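Local coordinates for protein cytochrome P450 monooxygenase (Rhodococcus sp. ECU0066, PDB 6KBH) that probably catalyses monooxygenation at a heme, fed with electrons by FMN and a 2Fe-2S cluster carried on the same polypeptide, at residues A[60-65]-A[357-362]; A[295-300]-A[371-376]; A[364-369]-A[380-385]. One frame throughout, in Å; residues are numbered along the deposited sequence.

Contact 1. Residues A[60-65]-A[357-362]; sequences WSRDEE and NSSANH
Arg62 reaches out of helix 59-64 to Ser359 and His362, tying a helix at the N-terminal edge of the cytochrome P450 fold (probably the A helix in family terms) to helix 357-360, which by its place before the meander is probably the K' helix. The helices themselves stay apart: the nearest CA atoms, of Arg62 and Ser359, are 7.8 Å from each other, so one long side chain spans the gap. The packed side lies around the guanidinium. NH1 of Arg62 donates to OG of Ser359 at 2.7 Å, with an N-H...O angle of 147° and the oxygen only 12° out of the guanidinium plane. OG of Ser359, anti to its own backbone N, also bonds Thr79 O, while Arg62 NH1 has a second acceptor in Ala55 O, so both NH1 and OG have two hydrogen-bond partners. The chain of Arg62 runs extended through chi2 and then bends at chi3 (-68°), which turns the guanidinium over His362. One of its faces receives both the carbonyl O and the CB of His362; the O sits above the plane, too poorly angled for a hydrogen bond. The imidazole leads off toward Asp371, which bonds its ND1. The solvent-exposed part of helix 59-64 is loose by comparison: Asp63 and Glu64 take no part in the contact and pair with Arg59 and Arg39 respectively. Back on the packed side, CB of His362 lies 3.9 Å above the guanidinium plane of Arg62, displaced toward its rim.

Contact 2. Residues A[295-300]-A[371-376]; sequences LRLLLE and DDFDIR
The end of helix 284-300, probably the C-terminal part of the long central helix of the P450 fold, meets the loop that runs from helix 357-360 toward the heme-ligand region, and the meeting is made by Leu297, Leu298 and Phe373. Neither backbone approaches closely, the nearest CA atoms being those of Leu297 and Phe373 at 8.4 Å. The gap is filled by the phenyl ring of Phe373, whose CG stands anti to the backbone N (chi1 168°), carrying the ring straight out toward the helix. Leu297 comes from the opposite direction and lies over one face. Its CG is 3.8 Å from the ring centroid and only 3° off the ring normal, a CH-pi contact centred on the ring. The two methyls spread toward different parts of the rim: CD2 of Leu297 reaches CE1 of Phe373 at 3.5 Å, and CD1 of Leu297 lies 4.0 Å from CG of Phe373. Leu298 approaches differently, at about a right angle and in the ring plane, with its CD2 3.5 Å from CZ of Phe373. Face and edge are therefore taken by successive residues of one helical turn.

In the P450 fold this loop is the meander, and its course here brings it past helix 315-325, the K helix that bears the ExxR motif. Glu321 of that motif accepts a bond from Asp374 N through OE2, right beside the ring, and both Glu321 and Cys322 touch Phe373. His301 also meets the phenyl ring, planes at about 45°, and Val304 of helix 302-310 packs against it. Apart from this apolar contact, Arg296 NE and Glu300 OE2 form a salt bridge one turn apart.

Contact 3. Residues A[364-369]-A[380-385]; sequences ERHFIS and ASDHLT. With HEM (protoporphyrin IX containing Fe), chain C.
This is a short-range contact inside the P450 meander, partly buried, in which His366 and Phe367 lean on Asp382 and His383 just ahead of the loop carrying the heme ligand. Its polar element is slight: NE2 of His366 donates to OD2 of Asp382 at 3.2 Å, a weak bond with an N-H...O angle of 148°. The oxygen lies at the edge of the imidazole, yet the carboxylate is turned 55° against the ring. His366 has CG anti to the backbone N (chi1 -172°), which throws NE2 forward to Asp382. The rest is the packing of Phe367, whose CZ is 3.9 Å from CB of Asp382 and 4.0 Å from the backbone N of His383, the latter at the ring edge. Within the segment, CD2 of His366 lies 3.6 Å above the Phe367 ring, over its centre. From the 3-10 turn of residues 380-382 the chain passes directly to the heme pocket. There O of Thr385 is 3.3 Å from the heme methyl CMB and CG2 of Thr385 is 3.6 Å from the same carbon. ND1 of His383 accepts from the backbone N of Thr385 and its NE2 bonds Glu320, so both nitrogens of His383 have a partner, the one at ND1 weak. The contact lies between two helices. Helix 81-89 supplies Tyr81, which stacks on His366 and bonds Asp382 O through its hydroxyl; helix 315-325 supplies Arg324, in a cation-pi contact with Phe367, and Leu323, whose O is bonded by OG1 of Thr385.

How the contacts relate
All three contacts draw on the chain between residues 357 and 385, which leads to the heme-ligand loop. Contacts 1 and 2, centres 19 Å apart, are joined by a probable hydrogen bond of 2.5 Å between His362 ND1 and Asp371 OD1. Contact 1 lies nearer contact 3 (11 Å), where Asn357 ND2 reaches Leu384 O and Asn361 OD1 reaches Leu384 N, both at 2.8 Å. Contacts 2 and 3, 14 Å apart, are linked through sequence rather than by touch. Contact 3 alone meets the heme, through Thr385; of the touching residues in contacts 1 and 2, the side chains of His362 and Leu297 are about 14 and 13 Å from it.

Contact 1. Residues A[60-65]-A[357-362]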
# COMPACT_ATOMS: atom_id res chain seq x y z
N TRP A 60 -3.67 1.76 29.42
CA TRP A 60 -3.41 2.69 30.51
C TRP A 60 -2.21 3.58 30.21
O TRP A 60 -2.16 4.73 30.67
CB TRP A 60 -3.20 1.93 31.82
CG TRP A 60 -1.95 1.11 31.83
CD1 TRP A 60 -1.82 -0.20 31.46
CD2 TRP A 60 -0.64 1.55 32.23
NE1 TRP A 60 -0.51 -0.60 31.60
CE2 TRP A 60 0.23 0.45 32.06
CE3 TRP A 60 -0.12 2.76 32.70
CZ2 TRP A 60 1.59 0.52 32.36
CZ3 TRP A 60 1.24 2.83 32.99
CH2 TRP A 60 2.07 1.72 32.82
N SER A 61 -1.24 3.08 29.44
CA SER A 61 -0.07 3.88 29.13
C SER A 61 -0.36 4.90 28.03
O SER A 61 0.14 6.03 28.08
CB SER A 61 1.10 2.98 28.74
OG SER A 61 2.31 3.70 28.68
N ARG A 62 -1.16 4.53 27.03
CA ARG A 62 -1.57 5.52 26.03
C ARG A 62 -2.35 6.66 26.66
O ARG A 62 -2.26 7.81 26.21
CB ARG A 62 -2.40 4.84 24.93
CG ARG A 62 -1.60 3.93 24.03
CD ARG A 62 -2.26 3.52 22.74
NE ARG A 62 -3.40 2.64 22.94
CZ ARG A 62 -3.32 1.36 23.30
NH1 ARG A 62 -2.13 0.81 23.52
NH2 ARG A 62 -4.42 0.64 23.46
N ASP A 63 -3.09 6.37 27.73
CA ASP A 63 -3.97 7.37 28.31
C ASP A 63 -3.22 8.28 29.29
O ASP A 63 -3.27 9.51 29.16
CB ASP A 63 -5.15 6.69 29.00
CG ASP A 63 -6.08 6.02 28.02
OD1 ASP A 63 -6.02 6.36 26.81
OD2 ASP A 63 -6.89 5.16 28.43
N GLU A 64 -2.52 7.70 30.26
CA GLU A 64 -2.01 8.49 31.37
C GLU A 64 -0.49 8.51 31.52
O GLU A 64 0.02 9.39 32.21
CB GLU A 64 -2.64 8.02 32.69
CG GLU A 64 -4.09 7.60 32.55
CD GLU A 64 -4.64 7.00 33.82
OE1 GLU A 64 -4.55 7.65 34.88
OE2 GLU A 64 -5.17 5.87 33.76
N GLU A 65 0.24 7.59 30.89
CA GLU A 65 1.70 7.58 31.00
C GLU A 65 2.30 7.01 29.73
O GLU A 65 2.55 5.80 29.62
CB GLU A 65 2.17 6.80 32.22
CG GLU A 65 3.62 7.08 32.58
CD GLU A 65 4.04 6.43 33.87
OE1 GLU A 65 3.26 5.62 34.41
OE2 GLU A 65 5.15 6.74 34.35
N ASN A 357 5.14 -1.21 18.89
CA ASN A 357 4.41 -1.08 17.63
C ASN A 357 2.96 -1.49 17.80
O ASN A 357 2.05 -0.87 17.22
CB ASN A 357 5.06 -1.94 16.55
CG ASN A 357 6.56 -1.73 16.44
OD1 ASN A 357 7.31 -2.12 17.33
ND2 ASN A 357 7.00 -1.15 15.33
N SER A 358 2.71 -2.54 18.59
CA SER A 358 1.35 -3.03 18.77
C SER A 358 0.48 -1.99 19.47
O SER A 358 -0.70 -1.84 19.13
CB SER A 358 1.36 -4.34 19.56
OG SER A 358 0.08 -4.94 19.56
N SER A 359 1.05 -1.28 20.44
CA SER A 359 0.29 -0.21 21.08
C SER A 359 0.10 0.97 20.14
O SER A 359 -0.98 1.56 20.08
CB SER A 359 1.00 0.24 22.36
OG SER A 359 0.39 1.39 22.91
N ALA A 360 1.15 1.32 19.39
CA ALA A 360 1.07 2.41 18.42
C ALA A 360 -0.07 2.19 17.43
O ALA A 360 -0.88 3.08 17.19
CB ALA A 360 2.40 2.56 17.69
N ASN A 361 -0.14 0.99 16.85
CA ASN A 361 -1.22 0.66 15.94
C ASN A 361 -2.59 0.80 16.58
O ASN A 361 -3.60 0.83 15.87
CB ASN A 361 -1.05 -0.77 15.41
CG ASN A 361 0.23 -0.95 14.61
OD1 ASN A 361 0.80 0.02 14.10
ND2 ASN A 361 0.68 -2.19 14.49
N HIS A 362 -2.65 0.89 17.92
CA HIS A 362 -3.89 1.02 18.67
C HIS A 362 -3.92 2.32 19.47
O HIS A 362 -4.50 2.36 20.56
CB HIS A 362 -4.09 -0.17 19.60
CG HIS A 362 -4.45 -1.44 18.90
ND1 HIS A 362 -5.72 -1.97 18.93
CD2 HIS A 362 -3.70 -2.30 18.17
CE1 HIS A 362 -5.75 -3.10 18.24
NE2 HIS A 362 -4.54 -3.32 17.76

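Contact 2. Residues A[295-300]-A[371-376]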
# COMPACT_ATOMS: atom_id res chain seq x y z
N LEU A 295 -5.41 -15.01 10.08
CA LEU A 295 -6.42 -16.06 9.98
C LEU A 295 -7.18 -16.23 11.29
O LEU A 295 -8.41 -16.39 11.28
CB LEU A 295 -5.76 -17.36 9.55
CG LEU A 295 -5.78 -17.54 8.04
CD1 LEU A 295 -4.76 -18.57 7.61
CD2 LEU A 295 -7.18 -17.92 7.58
N ARG A 296 -6.49 -16.20 12.43
CA ARG A 296 -7.19 -16.21 13.71
C ARG A 296 -8.08 -14.98 13.85
O ARG A 296 -9.25 -15.08 14.23
CB ARG A 296 -6.19 -16.29 14.87
CG ARG A 296 -6.79 -16.73 16.20
CD ARG A 296 -7.22 -15.53 17.03
NE ARG A 296 -7.67 -15.89 18.38
CZ ARG A 296 -7.02 -15.56 19.49
NH1 ARG A 296 -5.89 -14.88 19.43
NH2 ARG A 296 -7.51 -15.91 20.68
N LEU A 297 -7.54 -13.80 13.52
CA LEU A 297 -8.32 -12.57 13.64
C LEU A 297 -9.55 -12.59 12.76
O LEU A 297 -10.62 -12.12 13.16
CB LEU A 297 -7.43 -11.37 13.30
CG LEU A 297 -8.11 -10.02 13.10
CD1 LEU A 297 -8.77 -9.55 14.38
CD2 LEU A 297 -7.11 -8.99 12.60
N LEU A 298 -9.43 -13.12 11.54
CA LEU A 298 -10.57 -13.15 10.62
C LEU A 298 -11.61 -14.17 11.07
O LEU A 298 -12.80 -13.84 11.18
CB LEU A 298 -10.09 -13.47 9.21
CG LEU A 298 -9.62 -12.28 8.38
CD1 LEU A 298 -8.88 -12.77 7.16
CD2 LEU A 298 -10.79 -11.40 7.99
N LEU A 299 -11.19 -15.40 11.34
CA LEU A 299 -12.15 -16.43 11.75
C LEU A 299 -12.82 -16.11 13.08
O LEU A 299 -13.76 -16.82 13.47
CB LEU A 299 -11.45 -17.78 11.83
CG LEU A 299 -10.85 -18.26 10.51
CD1 LEU A 299 -10.14 -19.59 10.69
CD2 LEU A 299 -11.92 -18.36 9.43
N GLU A 300 -12.39 -15.06 13.79
CA GLU A 300 -13.08 -14.60 14.99
C GLU A 300 -14.29 -13.74 14.64
O GLU A 300 -15.37 -13.91 15.22
CB GLU A 300 -12.12 -13.84 15.90
CG GLU A 300 -11.19 -14.73 16.70
CD GLU A 300 -10.37 -13.94 17.70
OE1 GLU A 300 -10.33 -12.70 17.59
OE2 GLU A 300 -9.78 -14.57 18.61
N ASP A 371 -9.65 -0.56 18.18
CA ASP A 371 -9.72 -1.97 18.51
C ASP A 371 -10.79 -2.67 17.69
O ASP A 371 -10.96 -3.89 17.81
CB ASP A 371 -9.94 -2.10 20.01
CG ASP A 371 -8.88 -1.34 20.80
OD1 ASP A 371 -7.68 -1.47 20.47
OD2 ASP A 371 -9.25 -0.58 21.72
N ASP A 372 -11.50 -1.91 16.85
CA ASP A 372 -12.36 -2.48 15.83
C ASP A 372 -11.51 -2.99 14.67
O ASP A 372 -10.49 -2.40 14.30
CB ASP A 372 -13.36 -1.44 15.32
CG ASP A 372 -14.08 -0.73 16.45
OD1 ASP A 372 -13.46 0.15 17.10
OD2 ASP A 372 -15.27 -1.03 16.69
N PHE A 373 -11.94 -4.11 14.10
CA PHE A 373 -11.26 -4.75 12.98
C PHE A 373 -12.02 -4.36 11.72
O PHE A 373 -13.10 -4.89 11.43
CB PHE A 373 -11.21 -6.26 13.22
CG PHE A 373 -10.79 -7.06 12.02
CD1 PHE A 373 -9.65 -6.72 11.30
CD2 PHE A 373 -11.50 -8.19 11.65
CE1 PHE A 373 -9.26 -7.48 10.22
CE2 PHE A 373 -11.12 -8.94 10.57
CZ PHE A 373 -10.00 -8.59 9.85
N ASP A 374 -11.46 -3.40 10.98
CA ASP A 374 -12.15 -2.72 9.87
C ASP A 374 -11.27 -2.79 8.63
O ASP A 374 -10.37 -1.97 8.46
CB ASP A 374 -12.47 -1.27 10.24
CG ASP A 374 -13.11 -0.50 9.11
OD1 ASP A 374 -13.48 -1.10 8.07
OD2 ASP A 374 -13.24 0.74 9.24
N ILE A 375 -11.54 -3.75 7.74
CA ILE A 375 -10.57 -3.99 6.67
C ILE A 375 -10.66 -2.91 5.58
O ILE A 375 -9.67 -2.65 4.89
CB ILE A 375 -10.73 -5.41 6.10
CG1 ILE A 375 -11.95 -5.53 5.20
CG2 ILE A 375 -10.83 -6.42 7.22
CD1 ILE A 375 -12.32 -6.94 4.99
N ARG A 376 -11.82 -2.27 5.41
CA ARG A 376 -11.90 -1.13 4.50
C ARG A 376 -11.39 0.16 5.11
O ARG A 376 -11.52 1.21 4.47
CB ARG A 376 -13.32 -0.93 3.94
CG ARG A 376 -13.80 -2.07 3.07
CD ARG A 376 -15.31 -2.23 3.15
NE ARG A 376 -15.83 -3.19 2.18
CZ ARG A 376 -16.72 -4.13 2.49
NH1 ARG A 376 -17.16 -4.22 3.73
NH2 ARG A 376 -17.17 -4.97 1.57

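Contact 3. Residues A[364-369]-A[380-385]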
# COMPACT_ATOMS: atom_id res chain seq x y z
N GLU A 364 -5.33 6.02 19.90
CA GLU A 364 -6.52 6.74 19.45
C GLU A 364 -6.19 8.05 18.76
O GLU A 364 -7.01 8.57 18.00
CB GLU A 364 -7.46 6.99 20.63
CG GLU A 364 -8.89 7.40 20.26
CD GLU A 364 -9.78 6.22 19.92
OE1 GLU A 364 -9.58 5.13 20.50
OE2 GLU A 364 -10.67 6.37 19.05
N ARG A 365 -5.00 8.60 19.01
CA ARG A 365 -4.65 9.89 18.45
C ARG A 365 -4.42 9.84 16.95
O ARG A 365 -4.55 10.87 16.29
CB ARG A 365 -3.42 10.44 19.19
CG ARG A 365 -3.70 10.62 20.68
CD ARG A 365 -2.47 10.93 21.51
NE ARG A 365 -2.81 11.04 22.92
CZ ARG A 365 -3.22 12.16 23.51
NH1 ARG A 365 -3.32 13.28 22.81
NH2 ARG A 365 -3.52 12.17 24.80
N HIS A 366 -4.12 8.67 16.38
CA HIS A 366 -3.90 8.55 14.94
C HIS A 366 -4.98 7.76 14.21
O HIS A 366 -5.39 8.18 13.13
CB HIS A 366 -2.54 7.93 14.64
CG HIS A 366 -2.19 7.95 13.18
ND1 HIS A 366 -1.56 9.03 12.59
CD2 HIS A 366 -2.40 7.05 12.20
CE1 HIS A 366 -1.39 8.78 11.30
NE2 HIS A 366 -1.90 7.59 11.04
N PHE A 367 -5.43 6.63 14.74
CA PHE A 367 -6.56 5.91 14.17
C PHE A 367 -7.80 6.19 15.00
O PHE A 367 -7.72 6.75 16.10
CB PHE A 367 -6.28 4.40 14.10
CG PHE A 367 -4.97 4.04 13.45
CD1 PHE A 367 -4.89 3.87 12.08
CD2 PHE A 367 -3.83 3.85 14.21
CE1 PHE A 367 -3.70 3.53 11.47
CE2 PHE A 367 -2.63 3.51 13.61
CZ PHE A 367 -2.56 3.35 12.24
N ILE A 368 -8.96 5.82 14.47
CA ILE A 368 -10.24 6.09 15.12
C ILE A 368 -11.03 4.80 15.23
O ILE A 368 -11.13 4.03 14.27
CB ILE A 368 -11.04 7.20 14.40
CG1 ILE A 368 -11.33 6.82 12.95
CG2 ILE A 368 -10.29 8.52 14.46
CD1 ILE A 368 -12.10 7.91 12.19
N SER A 369 -11.59 4.55 16.42
CA SER A 369 -12.26 3.27 16.70
C SER A 369 -11.36 2.09 16.32
O SER A 369 -11.60 1.35 15.37
CB SER A 369 -13.64 3.24 16.03
OG SER A 369 -14.49 4.28 16.51
N ALA A 380 -5.36 1.93 7.38
CA ALA A 380 -4.58 0.78 7.81
C ALA A 380 -3.11 0.92 7.43
O ALA A 380 -2.22 0.57 8.22
CB ALA A 380 -5.16 -0.50 7.21
N SER A 381 -2.84 1.49 6.25
CA SER A 381 -1.48 1.56 5.71
C SER A 381 -0.50 2.27 6.64
O SER A 381 0.71 2.12 6.47
CB SER A 381 -1.51 2.26 4.34
OG SER A 381 -0.22 2.47 3.80
N ASP A 382 -0.99 3.01 7.64
CA ASP A 382 -0.13 3.76 8.55
C ASP A 382 0.42 2.93 9.70
O ASP A 382 1.14 3.48 10.54
CB ASP A 382 -0.86 4.97 9.15
CG ASP A 382 -1.48 5.87 8.11
OD1 ASP A 382 -2.45 5.43 7.46
OD2 ASP A 382 -1.01 7.01 7.97
N HIS A 383 0.08 1.65 9.79
CA HIS A 383 0.57 0.85 10.90
C HIS A 383 2.09 0.75 10.86
O HIS A 383 2.71 0.85 9.81
CB HIS A 383 -0.04 -0.55 10.88
CG HIS A 383 0.31 -1.35 9.66
ND1 HIS A 383 1.54 -1.96 9.51
CD2 HIS A 383 -0.40 -1.64 8.55
CE1 HIS A 383 1.56 -2.59 8.35
NE2 HIS A 383 0.40 -2.42 7.75
N LEU A 384 2.68 0.56 12.04
CA LEU A 384 4.12 0.49 12.18
C LEU A 384 4.62 -0.94 12.33
O LEU A 384 5.73 -1.16 12.82
CB LEU A 384 4.57 1.35 13.36
CG LEU A 384 3.95 2.75 13.28
CD1 LEU A 384 4.42 3.63 14.41
CD2 LEU A 384 4.26 3.40 11.93
N THR A 385 3.82 -1.92 11.90
CA THR A 385 4.22 -3.32 11.97
C THR A 385 5.46 -3.60 11.13
O THR A 385 6.21 -4.54 11.42
CB THR A 385 3.05 -4.21 11.53
OG1 THR A 385 1.90 -3.90 12.33
CG2 THR A 385 3.38 -5.68 11.69
CHA HEM C . 13.61 -4.66 9.11
CHB HEM C . 9.01 -6.21 10.49
CHC HEM C . 8.95 -9.73 6.54
CHD HEM C . 13.51 -8.17 5.20
C1A HEM C . 12.29 -4.97 9.66
C2A HEM C . 11.98 -4.14 10.83
C3A HEM C . 10.71 -4.56 11.21
C4A HEM C . 10.36 -5.63 10.23
CMA HEM C . 9.89 -4.05 12.35
CAA HEM C . 12.81 -3.06 11.46
CBA HEM C . 12.34 -1.66 11.17
CGA HEM C . 13.20 -0.51 11.56
O1A HEM C . 14.07 -0.89 12.39
O2A HEM C . 12.82 0.53 10.94
C1B HEM C . 8.55 -7.30 9.58
C2B HEM C . 7.19 -8.02 9.68
C3B HEM C . 7.18 -9.11 8.44
C4B HEM C . 8.52 -8.95 7.75
CMB HEM C . 6.12 -7.77 10.69
CAB HEM C . 6.11 -10.08 8.09
CBB HEM C . 4.72 -9.56 7.91
C1C HEM C . 10.30 -9.38 6.02
C2C HEM C . 10.60 -10.21 4.88
C3C HEM C . 11.86 -9.80 4.49
C4C HEM C . 12.19 -8.75 5.44
CMC HEM C . 9.75 -11.26 4.25
CAC HEM C . 12.65 -10.32 3.33
CBC HEM C . 13.85 -11.18 3.55
C1D HEM C . 13.75 -7.14 6.21
C2D HEM C . 15.09 -6.48 6.04
C3D HEM C . 15.13 -5.37 7.27
C4D HEM C . 13.81 -5.56 7.96
CMD HEM C . 16.11 -6.77 5.00
CAD HEM C . 16.22 -4.42 7.59
CBD HEM C . 16.29 -3.20 6.72
CGD HEM C . 17.06 -2.04 7.24
O1D HEM C . 17.20 -2.19 8.47
O2D HEM C . 17.33 -1.24 6.31
NA HEM C . 11.32 -5.90 9.28
NB HEM C . 9.31 -7.80 8.39
NC HEM C . 11.27 -8.47 6.39
ND HEM C . 12.85 -6.62 7.34
FE HEM C . 11.11 -7.33 7.96